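Local coordinates for beta-ketoacyl-[acyl-carrier-protein] synthase FabY (Pseudomonas aeruginosa, PDB 4CW4), which condenses acetyl-CoA with malonyl-ACP to make acetoacetyl-ACP, the primer that starts fatty acid biosynthesis, at residues A[127-132]-A[147-152]; A[208-213]-A[305-310]; A[338-343]-A[351-356]; A[412-417]-A[451-456]. All coordinates share one frame; numbering follows the deposited sequence. Where two conformers were deposited one is given.

Contact 1: A[127-132]-A[147-152]; sequences KQLPEP and VLVSIH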
loop_
_atom_site.group_PDB
_atom_site.type_symbol
_atom_site.label_atom_id
_atom_site.label_comp_id
_atom_site.label_asym_id
_atom_site.label_seq_id
_atom_site.Cartn_x
_atom_site.Cartn_y
_atom_site.Cartn_z
ATOM N N LYS A 127 -21.546 -17.992 31.545
ATOM C CA LYS A 127 -20.395 -17.401 30.864
ATOM C C LYS A 127 -20.705 -16.966 29.431
ATOM O O LYS A 127 -19.941 -16.220 28.834
ATOM C CB LYS A 127 -19.191 -18.353 30.862
ATOM C CG LYS A 127 -18.273 -18.257 32.103
ATOM C CD LYS A 127 -17.823 -16.820 32.462
ATOM C CE LYS A 127 -17.246 -16.027 31.278
ATOM N NZ LYS A 127 -17.240 -14.543 31.517
ATOM N N GLN A 128 -21.810 -17.442 28.867
ATOM C CA GLN A 128 -22.177 -17.072 27.499
ATOM C C GLN A 128 -23.194 -15.941 27.448
ATOM O O GLN A 128 -23.587 -15.512 26.376
ATOM C CB GLN A 128 -22.732 -18.283 26.743
ATOM C CG GLN A 128 -21.709 -19.395 26.504
ATOM C CD GLN A 128 -22.199 -20.466 25.547
ATOM O OE1 GLN A 128 -23.406 -20.698 25.404
ATOM N NE2 GLN A 128 -21.256 -21.117 24.865
ATOM N N LEU A 129 -23.647 -15.471 28.609
ATOM C CA LEU A 129 -24.616 -14.392 28.649
ATOM C C LEU A 129 -23.913 -13.048 28.459
ATOM O O LEU A 129 -22.737 -12.910 28.808
ATOM C CB LEU A 129 -25.355 -14.394 29.990
ATOM C CG LEU A 129 -26.211 -15.649 30.209
ATOM C CD1 LEU A 129 -26.915 -15.613 31.530
ATOM C CD2 LEU A 129 -27.246 -15.855 29.094
ATOM N N PRO A 130 -24.637 -12.049 27.918
ATOM C CA PRO A 130 -24.033 -10.718 27.787
ATOM C C PRO A 130 -23.503 -10.163 29.097
ATOM O O PRO A 130 -24.041 -10.458 30.180
ATOM C CB PRO A 130 -25.190 -9.840 27.292
ATOM C CG PRO A 130 -26.165 -10.788 26.679
ATOM C CD PRO A 130 -26.056 -12.040 27.515
ATOM N N GLU A 131 -22.436 -9.378 28.980
ATOM C CA GLU A 131 -21.870 -8.650 30.107
ATOM C C GLU A 131 -21.872 -7.195 29.762
ATOM O O GLU A 131 -21.421 -6.826 28.680
ATOM C CB GLU A 131 -20.449 -9.092 30.410
ATOM C CG GLU A 131 -20.378 -10.537 30.817
ATOM C CD GLU A 131 -18.980 -10.964 31.151
ATOM O OE1 GLU A 131 -18.412 -10.433 32.138
ATOM O OE2 GLU A 131 -18.452 -11.819 30.406
ATOM N N PRO A 132 -22.420 -6.354 30.646
ATOM C CA PRO A 132 -23.169 -6.691 31.857
ATOM C C PRO A 132 -24.476 -7.342 31.425
ATOM O O PRO A 132 -24.868 -7.246 30.262
ATOM C CB PRO A 132 -23.411 -5.329 32.506
ATOM C CG PRO A 132 -23.447 -4.376 31.378
ATOM C CD PRO A 132 -22.437 -4.908 30.379
ATOM N N VAL A 147 -27.976 -21.375 34.243
ATOM C CA VAL A 147 -28.978 -20.476 34.807
ATOM C C VAL A 147 -30.217 -20.450 33.925
ATOM O O VAL A 147 -30.153 -20.746 32.732
ATOM C CB VAL A 147 -28.453 -19.025 34.969
ATOM C CG1 VAL A 147 -27.363 -18.963 36.036
ATOM C CG2 VAL A 147 -27.954 -18.461 33.636
ATOM N N LEU A 148 -31.336 -20.083 34.534
ATOM C CA LEU A 148 -32.612 -19.975 33.838
ATOM C C LEU A 148 -32.876 -18.512 33.509
ATOM O O LEU A 148 -32.986 -17.680 34.395
ATOM C CB LEU A 148 -33.731 -20.541 34.706
ATOM C CG LEU A 148 -35.115 -20.578 34.060
ATOM C CD1 LEU A 148 -35.140 -21.463 32.811
ATOM C CD2 LEU A 148 -36.161 -21.049 35.082
ATOM N N VAL A 149 -32.956 -18.200 32.226
ATOM C CA VAL A 149 -33.097 -16.824 31.773
ATOM C C VAL A 149 -34.476 -16.593 31.187
ATOM O O VAL A 149 -34.983 -17.432 30.452
ATOM C CB VAL A 149 -32.070 -16.527 30.671
ATOM C CG1 VAL A 149 -32.141 -15.077 30.246
ATOM C CG2 VAL A 149 -30.676 -16.881 31.166
ATOM N N SER A 150 -35.081 -15.460 31.512
ATOM C CA SER A 150 -36.318 -15.038 30.861
ATOM C C SER A 150 -36.214 -13.604 30.421
ATOM O O SER A 150 -35.617 -12.771 31.091
ATOM C CB SER A 150 -37.540 -15.204 31.766
ATOM O OG SER A 150 -37.719 -16.560 32.073
ATOM N N ILE A 151 -36.799 -13.339 29.264
ATOM C CA ILE A 151 -36.733 -12.047 28.608
ATOM C C ILE A 151 -38.138 -11.459 28.588
ATOM O O ILE A 151 -39.107 -12.167 28.306
ATOM C CB ILE A 151 -36.180 -12.207 27.174
ATOM C CG1 ILE A 151 -34.714 -12.650 27.233
ATOM C CG2 ILE A 151 -36.333 -10.915 26.396
ATOM C CD1 ILE A 151 -34.102 -13.007 25.880
ATOM N N HIS A 152 -38.236 -10.168 28.880
ATOM C CA HIS A 152 -39.539 -9.507 29.050
ATOM C C HIS A 152 -39.762 -8.345 28.093
ATOM O O HIS A 152 -40.879 -7.811 28.003
ATOM C CB HIS A 152 -39.659 -8.992 30.475
ATOM C CG HIS A 152 -39.325 -10.026 31.493
ATOM N ND1 HIS A 152 -40.198 -11.038 31.812
ATOM C CD2 HIS A 152 -38.193 -10.272 32.189
ATOM C CE1 HIS A 152 -39.635 -11.834 32.702
ATOM N NE2 HIS A 152 -38.419 -11.388 32.952
#
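Leu129 has by far the largest share of this contact, and it reaches Val147 with one terminal methyl and Val149 with both. CD1 does most of the touching: it lies 3.7 Å from Val147 CG2 and 4.0 Å from Val149 CG2, so a single methyl bridges two residues that project from the same face of the strand. The second branch of the leucine adds to the grip on Val149, with Leu129 CD2 4.1 Å from Val149 CG2. The extended leucine places the methyls there: CG is anti to the carbonyl carbon (chi1 -65°) and CD1 continues the chain outward (chi2 180°), which carries the fork across a gap of 9.4 Å between the CA atoms of Leu129 and Val149. Leu129 and Val149 run past one another in opposite directions, whereas Val147 meets the leucine at a slant. Each valine offers one methyl, CG2, and no hydrogen bond joins the two segments; the contact is a small, purely apolar one.

The loop sits at the dimer interface, with Leu129 packed between the strand's valines and Leu110 of the second subunit. On its side away from the strand, a salt bridge of 3.2 Å, weak as a hydrogen bond, joins Lys127 NZ to Glu131 OE2, and Lys108 of the second subunit also pairs with Glu131. Strand 147-151 is the middle strand of a three-stranded antiparallel sheet, flanked by 120-124 and 138-141, and the loop 127-132 belongs to the connection between those two outer strands, folded back over the sheet's central strand.

Contact 2: A[208-213]-A[305-310]; sequences IDWKTI and ARVVIV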
loop_
_atom_site.group_PDB
_atom_site.type_symbol
_atom_site.label_atom_id
_atom_site.label_comp_id
_atom_site.label_asym_id
_atom_site.label_seq_id
_atom_site.Cartn_x
_atom_site.Cartn_y
_atom_site.Cartn_z
ATOM N N ILE A 208 19.531 -19.504 -13.067
ATOM C CA ILE A 208 20.732 -19.093 -12.353
ATOM C C ILE A 208 20.514 -19.316 -10.859
ATOM O O ILE A 208 19.461 -18.972 -10.316
ATOM C CB ILE A 208 21.085 -17.615 -12.649
ATOM C CG1 ILE A 208 21.326 -17.397 -14.148
ATOM C CG2 ILE A 208 22.336 -17.199 -11.872
ATOM C CD1 ILE A 208 21.376 -15.954 -14.539
ATOM N N ASP A 209 21.500 -19.930 -10.205
ATOM C CA ASP A 209 21.437 -20.143 -8.764
ATOM C C ASP A 209 21.295 -18.777 -8.079
ATOM O O ASP A 209 22.048 -17.856 -8.368
ATOM C CB ASP A 209 22.713 -20.878 -8.302
ATOM C CG ASP A 209 22.663 -21.375 -6.851
ATOM O OD1 ASP A 209 21.914 -20.844 -6.011
ATOM O OD2 ASP A 209 23.424 -22.324 -6.549
ATOM N N TRP A 210 20.320 -18.628 -7.188
ATOM C CA TRP A 210 20.140 -17.361 -6.477
ATOM C C TRP A 210 21.442 -16.954 -5.772
ATOM O O TRP A 210 21.796 -15.778 -5.755
ATOM C CB TRP A 210 18.975 -17.430 -5.477
ATOM C CG TRP A 210 18.755 -16.117 -4.746
ATOM C CD1 TRP A 210 18.904 -15.890 -3.408
ATOM C CD2 TRP A 210 18.375 -14.855 -5.320
ATOM N NE1 TRP A 210 18.636 -14.575 -3.116
ATOM C CE2 TRP A 210 18.316 -13.918 -4.273
ATOM C CE3 TRP A 210 18.080 -14.429 -6.616
ATOM C CZ2 TRP A 210 17.975 -12.583 -4.486
ATOM C CZ3 TRP A 210 17.736 -13.106 -6.819
ATOM C CH2 TRP A 210 17.691 -12.199 -5.762
ATOM N N LYS A 211 22.167 -17.928 -5.229
ATOM C CA LYS A 211 23.462 -17.650 -4.603
ATOM C C LYS A 211 24.446 -16.963 -5.550
ATOM O O LYS A 211 25.184 -16.068 -5.142
ATOM C CB LYS A 211 24.093 -18.936 -4.068
ATOM C CG LYS A 211 25.493 -18.736 -3.512
ATOM C CD LYS A 211 25.694 -19.545 -2.259
ATOM C CE LYS A 211 27.143 -19.476 -1.759
ATOM N NZ LYS A 211 27.657 -18.095 -1.585
ATOM N N THR A 212 24.472 -17.394 -6.802
ATOM C CA THR A 212 25.359 -16.796 -7.780
ATOM C C THR A 212 25.001 -15.333 -8.010
ATOM O O THR A 212 25.880 -14.465 -8.126
ATOM C CB THR A 212 25.295 -17.551 -9.121
ATOM O OG1 THR A 212 25.629 -18.922 -8.914
ATOM C CG2 THR A 212 26.271 -16.963 -10.120
ATOM N N ILE A 213 23.702 -15.061 -8.094
ATOM C CA ILE A 213 23.229 -13.689 -8.274
ATOM C C ILE A 213 23.661 -12.810 -7.092
ATOM O O ILE A 213 24.280 -11.762 -7.280
ATOM C CB ILE A 213 21.698 -13.652 -8.485
ATOM C CG1 ILE A 213 21.368 -14.374 -9.802
ATOM C CG2 ILE A 213 21.166 -12.197 -8.468
ATOM C CD1 ILE A 213 19.864 -14.631 -10.009
ATOM N N ALA A 305 19.834 -0.268 -7.546
ATOM C CA ALA A 305 19.700 -1.724 -7.476
ATOM C C ALA A 305 20.001 -2.350 -8.822
ATOM O O ALA A 305 19.787 -1.738 -9.868
ATOM C CB ALA A 305 18.299 -2.138 -7.002
ATOM N N ARG A 306 20.486 -3.578 -8.785
ATOM C CA ARG A 306 20.887 -4.287 -9.984
ATOM C C ARG A 306 20.018 -5.500 -10.274
ATOM O O ARG A 306 19.999 -5.972 -11.425
ATOM C CB ARG A 306 22.335 -4.712 -9.854
ATOM C CG ARG A 306 23.275 -3.515 -9.680
ATOM C CD ARG A 306 24.725 -3.848 -9.919
ATOM N NE ARG A 306 24.955 -4.061 -11.347
ATOM C CZ ARG A 306 26.147 -4.135 -11.934
ATOM N NH1 ARG A 306 27.264 -4.032 -11.226
ATOM N NH2 ARG A 306 26.219 -4.302 -13.246
ATOM N N VAL A 307 19.344 -6.021 -9.245
ATOM C CA VAL A 307 18.442 -7.161 -9.386
ATOM C C VAL A 307 17.160 -6.778 -8.701
ATOM O O VAL A 307 17.185 -6.404 -7.527
ATOM C CB VAL A 307 18.995 -8.440 -8.724
ATOM C CG1 VAL A 307 18.047 -9.622 -8.939
ATOM C CG2 VAL A 307 20.377 -8.744 -9.274
ATOM N N VAL A 308 16.051 -6.846 -9.428
ATOM C CA VAL A 308 14.779 -6.413 -8.884
ATOM C C VAL A 308 13.703 -7.459 -9.143
ATOM O O VAL A 308 13.481 -7.876 -10.278
ATOM C CB VAL A 308 14.295 -5.072 -9.495
ATOM C CG1 VAL A 308 12.996 -4.632 -8.807
ATOM C CG2 VAL A 308 15.355 -3.994 -9.386
ATOM N N ILE A 309 13.028 -7.874 -8.076
ATOM C CA ILE A 309 11.876 -8.764 -8.204
ATOM C C ILE A 309 10.664 -7.862 -8.076
ATOM O O ILE A 309 10.494 -7.190 -7.054
ATOM C CB ILE A 309 11.859 -9.854 -7.127
ATOM C CG1 ILE A 309 12.945 -10.928 -7.396
ATOM C CG2 ILE A 309 10.501 -10.565 -7.108
ATOM C CD1 ILE A 309 14.393 -10.449 -7.318
ATOM N N VAL A 310 9.853 -7.805 -9.127
ATOM C CA VAL A 310 8.676 -6.942 -9.153
ATOM C C VAL A 310 7.441 -7.778 -9.425
ATOM O O VAL A 310 7.423 -8.572 -10.357
ATOM C CB VAL A 310 8.753 -5.898 -10.293
ATOM C CG1 VAL A 310 7.613 -4.895 -10.172
ATOM C CG2 VAL A 310 10.097 -5.170 -10.323
#
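Apolar contact alone joins Trp210 and Ile213, on the first turn of helix 210-215, to Val307 and Ile309 on strand 307-314. The tightest approach is methyl to methyl, Ile213 CG2 to Val307 CG2 at 3.6 Å, the two side chains meeting at an angle between parallel and perpendicular. The other valine methyl serves the indole: Val307 CG1 sits at the edge of the ring, near its plane, 4.1 Å from Trp210 CZ3. Ile309 and Trp210 point at each other from their own backbones, bringing Ile309 CD1 to 4.0 Å from Trp210 CH2, neither squarely over the face nor at the edge. The six-membered part of the ring gets this far because CG of Trp210 is anti to the backbone N (chi1 -179°), which swings the indole out from the helix toward the strand.

Val307 and Ile309 are alternate residues, so they share one face of a strand that runs beside 222-225 in the thiolase-like core of the ketosynthase. The helix start thus lies against the face of that core sheet, where Leu377 of helix 375-381 also covers Val307.

Hydrogen bonds act within the helical segment or reach outside the pair. Asp209 is the N-cap: its OD1 accepts from Lys211 N at 3.0 Å, the donor lying above the carboxylate plane, 48° out of it. Trp210 NE1 donates to the backbone oxygen of Leu273, which anchors the polar side of the indole while its benzene portion packs on the strand.

Contact 3: A[338-343]-A[351-356]; sequences RLIEGR and ASRPFG
Ile340 lies over one face of the Arg353 guanidinium, while Glu341 approaches its NH2 end obliquely. The methyl Ile340 CG2 stands 3.7 Å from Arg353 NH1, offset toward the rim of the flat group, and the two side chains lie alongside, pointing opposite ways. Glu341 crosses Arg353 at about a right angle, with its carboxylate plane turned 33° from the guanidinium plane. Its aliphatic part makes the nearest approach, Glu341 CG to Arg353 NH2 at 3.9 Å, while the charged atoms stay beyond salt-bridge range, Glu341 OE2 being 4.2 Å from Arg353 NH2.

One water closes that gap. It donates to Glu341 OE2 at 2.6 Å and accepts from Arg353 NH2 at 2.9 Å, lying in the guanidinium plane at its edge. The backbone N of Asp347 also donates to Glu341 OE2, so this oxygen is held from the intervening loop as well. Arg353 reaches the helix by an outstretched chain, straight from CG to NE (chi3 175°).

Gly342, the first residue beyond helix 334-341, leaves helical geometry with positive phi, and Arg353 opens a type II beta turn; in the ketosynthase N-terminal domain, this water-bridged contact links the helix end to turn 353-356 across a short loop.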
loop_
_atom_site.group_PDB
_atom_site.type_symbol
_atom_site.label_atom_id
_atom_site.label_comp_id
_atom_site.label_asym_id
_atom_site.label_seq_id
_atom_site.Cartn_x
_atom_site.Cartn_y
_atom_site.Cartn_z
ATOM N N ARG A 338 -27.453 -12.531 -18.176
ATOM C CA ARG A 338 -28.708 -13.018 -18.743
ATOM C C ARG A 338 -29.245 -12.044 -19.780
ATOM O O ARG A 338 -29.816 -12.454 -20.789
ATOM C CB ARG A 338 -29.738 -13.227 -17.635
ATOM C CG ARG A 338 -29.497 -14.487 -16.832
ATOM C CD ARG A 338 -30.524 -14.629 -15.709
ATOM N NE ARG A 338 -30.504 -15.966 -15.117
ATOM C CZ ARG A 338 -31.044 -16.278 -13.941
ATOM N NH1 ARG A 338 -31.667 -15.350 -13.218
ATOM N NH2 ARG A 338 -30.984 -17.525 -13.493
ATOM N N LEU A 339 -29.067 -10.756 -19.530
ATOM C CA LEU A 339 -29.534 -9.731 -20.460
ATOM C C LEU A 339 -28.721 -9.765 -21.742
ATOM O O LEU A 339 -29.280 -9.636 -22.827
ATOM C CB LEU A 339 -29.448 -8.342 -19.827
ATOM C CG LEU A 339 -30.509 -8.019 -18.778
ATOM C CD1 LEU A 339 -30.247 -6.671 -18.138
ATOM C CD2 LEU A 339 -31.903 -8.027 -19.387
ATOM N N ILE A 340 -27.404 -9.933 -21.618
ATOM C CA ILE A 340 -26.542 -9.992 -22.791
ATOM C C ILE A 340 -26.839 -11.232 -23.633
ATOM O O ILE A 340 -26.880 -11.158 -24.862
ATOM C CB ILE A 340 -25.060 -9.947 -22.388
ATOM C CG1 ILE A 340 -24.724 -8.549 -21.872
ATOM C CG2 ILE A 340 -24.124 -10.277 -23.587
ATOM C CD1 ILE A 340 -23.449 -8.478 -21.129
ATOM N N GLU A 341 -27.066 -12.362 -22.972
ATOM C CA GLU A 341 -27.280 -13.618 -23.678
ATOM C C GLU A 341 -28.727 -13.816 -24.103
ATOM O O GLU A 341 -29.007 -14.597 -25.010
ATOM C CB GLU A 341 -26.850 -14.795 -22.806
ATOM C CG GLU A 341 -25.348 -14.892 -22.617
ATOM C CD GLU A 341 -24.925 -16.243 -22.095
ATOM O OE1 GLU A 341 -25.339 -17.268 -22.665
ATOM O OE2 GLU A 341 -24.193 -16.280 -21.109
ATOM N N GLY A 342 -29.644 -13.126 -23.436
ATOM C CA GLY A 342 -31.059 -13.294 -23.696
ATOM C C GLY A 342 -31.563 -14.683 -23.345
ATOM O O GLY A 342 -32.465 -15.206 -24.005
ATOM N N ARG A 343 -30.979 -15.275 -22.307
ATOM C CA ARG A 343 -31.423 -16.557 -21.773
ATOM C C ARG A 343 -31.080 -16.617 -20.290
ATOM O O ARG A 343 -30.253 -15.836 -19.811
ATOM C CB ARG A 343 -30.747 -17.716 -22.505
ATOM C CG ARG A 343 -29.231 -17.629 -22.505
ATOM C CD ARG A 343 -28.584 -18.998 -22.556
ATOM N NE ARG A 343 -28.738 -19.648 -23.852
ATOM C CZ ARG A 343 -28.454 -20.927 -24.089
ATOM N NH1 ARG A 343 -28.012 -21.710 -23.115
ATOM N NH2 ARG A 343 -28.626 -21.428 -25.304
ATOM N N ALA A 351 -18.026 -14.576 -18.847
ATOM C CA ALA A 351 -18.424 -13.442 -18.011
ATOM C C ALA A 351 -17.636 -12.178 -18.352
ATOM O O ALA A 351 -18.140 -11.068 -18.190
ATOM C CB ALA A 351 -18.271 -13.764 -16.546
ATOM N N SER A 352 -16.404 -12.368 -18.806
ATOM C CA SER A 352 -15.499 -11.264 -19.104
ATOM C C SER A 352 -15.352 -11.083 -20.616
ATOM O O SER A 352 -14.755 -11.918 -21.309
ATOM C CB SER A 352 -14.151 -11.505 -18.444
ATOM O OG SER A 352 -13.346 -10.342 -18.543
ATOM N N ARG A 353 -15.923 -9.978 -21.096
ATOM C CA ARG A 353 -16.112 -9.684 -22.518
ATOM C C ARG A 353 -15.556 -8.297 -22.883
ATOM O O ARG A 353 -16.319 -7.386 -23.217
ATOM C CB ARG A 353 -17.623 -9.721 -22.829
ATOM C CG ARG A 353 -18.220 -11.118 -22.792
ATOM C CD ARG A 353 -19.737 -11.059 -22.543
ATOM N NE ARG A 353 -20.429 -12.347 -22.592
ATOM C CZ ARG A 353 -21.089 -12.825 -23.645
ATOM N NH1 ARG A 353 -21.122 -12.149 -24.795
ATOM N NH2 ARG A 353 -21.717 -13.995 -23.551
ATOM N N PRO A 354 -14.245 -8.091 -22.704
ATOM C CA PRO A 354 -13.649 -6.787 -23.043
ATOM C C PRO A 354 -14.033 -6.332 -24.454
ATOM O O PRO A 354 -13.937 -7.112 -25.383
ATOM C CB PRO A 354 -12.140 -7.056 -22.953
ATOM C CG PRO A 354 -12.007 -8.262 -22.080
ATOM C CD PRO A 354 -13.231 -9.099 -22.380
ATOM N N PHE A 355 -14.471 -5.083 -24.574
ATOM C CA PHE A 355 -14.812 -4.450 -25.850
ATOM C C PHE A 355 -16.036 -5.020 -26.560
ATOM O O PHE A 355 -16.378 -4.546 -27.631
ATOM C CB PHE A 355 -13.590 -4.380 -26.772
ATOM C CG PHE A 355 -12.469 -3.583 -26.167
ATOM C CD1 PHE A 355 -12.571 -2.209 -26.024
ATOM C CD2 PHE A 355 -11.355 -4.218 -25.679
ATOM C CE1 PHE A 355 -11.574 -1.493 -25.398
ATOM C CE2 PHE A 355 -10.340 -3.508 -25.074
ATOM C CZ PHE A 355 -10.442 -2.137 -24.942
ATOM N N GLY A 356 -16.714 -5.991 -25.937
ATOM C CA GLY A 356 -17.967 -6.496 -26.447
ATOM C C GLY A 356 -19.143 -5.952 -25.676
ATOM O O GLY A 356 -18.964 -5.143 -24.781
HETATM O O HOH W 1 -21.971 -15.058 -20.813
#

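Contact 4: A[412-417]-A[451-456]; sequences LTVAKA and SEILDR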
loop_
_atom_site.group_PDB
_atom_site.type_symbol
_atom_site.label_atom_id
_atom_site.label_comp_id
_atom_site.label_asym_id
_atom_site.label_seq_id
_atom_site.Cartn_x
_atom_site.Cartn_y
_atom_site.Cartn_z
ATOM N N LEU A 412 -2.782 10.841 -20.896
ATOM C CA LEU A 412 -1.408 11.255 -20.674
ATOM C C LEU A 412 -0.461 10.055 -20.598
ATOM O O LEU A 412 0.614 10.083 -21.197
ATOM C CB LEU A 412 -1.302 12.088 -19.403
ATOM C CG LEU A 412 -1.758 13.550 -19.504
ATOM C CD1 LEU A 412 -3.187 13.706 -19.975
ATOM C CD2 LEU A 412 -1.575 14.234 -18.167
ATOM N N THR A 413 -0.855 9.001 -19.880
ATOM C CA THR A 413 0.034 7.851 -19.744
ATOM C C THR A 413 0.248 7.154 -21.088
ATOM O O THR A 413 1.370 6.791 -21.423
ATOM C CB THR A 413 -0.425 6.832 -18.666
ATOM O OG1 THR A 413 -1.612 6.137 -19.068
ATOM C CG2 THR A 413 -0.704 7.522 -17.335
ATOM N N VAL A 414 -0.816 6.958 -21.853
ATOM C CA VAL A 414 -0.681 6.280 -23.140
ATOM C C VAL A 414 0.136 7.125 -24.124
ATOM O O VAL A 414 1.033 6.620 -24.785
ATOM C CB VAL A 414 -2.053 5.896 -23.740
ATOM C CG1 VAL A 414 -1.877 5.236 -25.103
ATOM C CG2 VAL A 414 -2.808 4.952 -22.771
ATOM N N ALA A 415 -0.168 8.415 -24.202
ATOM C CA ALA A 415 0.558 9.306 -25.102
ATOM C C ALA A 415 2.038 9.314 -24.759
ATOM O O ALA A 415 2.887 9.182 -25.652
ATOM C CB ALA A 415 -0.008 10.714 -25.050
ATOM N N LYS A 416 2.366 9.493 -23.481
ATOM C CA LYS A 416 3.783 9.547 -23.094
ATOM C C LYS A 416 4.473 8.209 -23.360
ATOM O O LYS A 416 5.645 8.163 -23.750
ATOM C CB LYS A 416 3.950 9.926 -21.621
ATOM C CG LYS A 416 3.564 11.344 -21.300
ATOM C CD LYS A 416 3.769 11.655 -19.834
ATOM C CE LYS A 416 5.238 11.739 -19.484
ATOM N NZ LYS A 416 5.495 12.032 -18.054
ATOM N N ALA A 417 3.748 7.112 -23.153
ATOM C CA ALA A 417 4.338 5.784 -23.386
ATOM C C ALA A 417 4.706 5.606 -24.862
ATOM O O ALA A 417 5.813 5.164 -25.198
ATOM C CB ALA A 417 3.385 4.676 -22.921
ATOM N N SER A 451 -11.127 2.703 -25.583
ATOM C CA SER A 451 -10.946 2.694 -27.028
ATOM C C SER A 451 -10.779 4.109 -27.578
ATOM O O SER A 451 -9.996 4.326 -28.495
ATOM C CB SER A 451 -12.084 1.945 -27.729
ATOM O OG SER A 451 -13.332 2.617 -27.642
ATOM N N GLU A 452 -11.486 5.074 -27.007
ATOM C CA GLU A 452 -11.330 6.454 -27.450
ATOM C C GLU A 452 -9.908 6.957 -27.187
ATOM O O GLU A 452 -9.323 7.612 -28.038
ATOM C CB GLU A 452 -12.350 7.370 -26.783
ATOM C CG GLU A 452 -12.192 8.798 -27.215
ATOM C CD GLU A 452 -13.408 9.637 -26.911
ATOM O OE1 GLU A 452 -14.245 9.211 -26.095
ATOM O OE2 GLU A 452 -13.519 10.729 -27.504
ATOM N N ILE A 453 -9.348 6.658 -26.017
ATOM C CA ILE A 453 -7.957 7.026 -25.751
ATOM C C ILE A 453 -7.002 6.370 -26.748
ATOM O O ILE A 453 -6.153 7.033 -27.337
ATOM C CB ILE A 453 -7.556 6.606 -24.341
ATOM C CG1 ILE A 453 -8.306 7.456 -23.319
ATOM C CG2 ILE A 453 -6.051 6.737 -24.128
ATOM C CD1 ILE A 453 -8.293 6.888 -21.914
ATOM N N LEU A 454 -7.115 5.059 -26.935
ATOM C CA LEU A 454 -6.190 4.385 -27.848
ATOM C C LEU A 454 -6.331 4.884 -29.286
ATOM O O LEU A 454 -5.348 5.095 -29.980
ATOM C CB LEU A 454 -6.379 2.869 -27.798
ATOM C CG LEU A 454 -6.177 2.214 -26.437
ATOM C CD1 LEU A 454 -6.517 0.739 -26.501
ATOM C CD2 LEU A 454 -4.759 2.422 -25.937
ATOM N N ASP A 455 -7.567 5.074 -29.717
ATOM C CA ASP A 455 -7.825 5.571 -31.060
ATOM C C ASP A 455 -7.220 6.955 -31.263
ATOM O O ASP A 455 -6.621 7.240 -32.307
ATOM C CB ASP A 455 -9.329 5.614 -31.295
ATOM C CG ASP A 455 -9.691 5.727 -32.753
ATOM O OD1 ASP A 455 -9.172 4.939 -33.584
ATOM O OD2 ASP A 455 -10.521 6.601 -33.056
ATOM N N ARG A 456 -7.348 7.823 -30.273
ATOM C CA ARG A 456 -6.854 9.184 -30.423
ATOM C C ARG A 456 -5.321 9.284 -30.328
ATOM O O ARG A 456 -4.700 10.108 -31.011
ATOM C CB ARG A 456 -7.534 10.098 -29.416
ATOM C CG ARG A 456 -9.027 10.251 -29.672
ATOM C CD ARG A 456 -9.631 11.277 -28.740
ATOM N NE ARG A 456 -9.017 12.582 -28.958
ATOM C CZ ARG A 456 -9.058 13.593 -28.101
ATOM N NH1 ARG A 456 -9.682 13.464 -26.942
ATOM N NH2 ARG A 456 -8.450 14.731 -28.405
#
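Helices 409-425 and 444-461 come closest between these segments at Val414 and Leu454, whose CA atoms are 7.5 Å apart. Val414 carries one side of the contact alone, dividing its branches between two consecutive residues of the other helix. Its CG2 meets Ile453 CG2 at 3.9 Å, methyl against methyl, with the side chains inclined to each other. Its CG1 lies 4.1 Å from Leu454 CD2, and here the two side chains cross at about a right angle. The CB of Leu454 points away from helix 409-425, and it is the terminal fork that brings CD2 back to the valine. Ile453, by contrast, faces Val414 directly: its CG2 branch, anti to the backbone N, does the touching while CG1 takes another course (chi1 -69°).

Around this core, Asn536 of strand 532-539 and Ser546 of strand 543-550 pack on Val414, so the helices meet over the C-terminal half of the ketosynthase fold. Elsewhere on helix 409-425, Lys416 forms a salt bridge with Asp220 of the second subunit. The side chain of Leu454 is about 8 Å from that of His439, a predicted active-site residue. Between the two segments the touching atoms are all buried hydrocarbon, without a hydrogen bond, so the helices are joined here by shape and the exclusion of water.

In the fold
From the N terminus, contact 1 closes a short loop within the three-stranded sheet, far out from the body of the chain and against the second subunit. Contact 2 then closes the longest span, setting the start of helix 210-215 against strand 307-314, about 90 residues further on, in the N-terminal ketosynthase domain. Contact 3 fastens a helix end to the loop that follows it, and contact 4 joins two helices of the C-terminal domain. The four follow in series, none enclosing or crossing another. Contacts 3 and 4 touch, through Phe355 CE1 and Ser451 CB at 4.2 Å, linking the two domains, whereas contact 1 stays about 39 Å from contact 3 between nearest atoms. Contacts 1 and 4 both meet the second subunit.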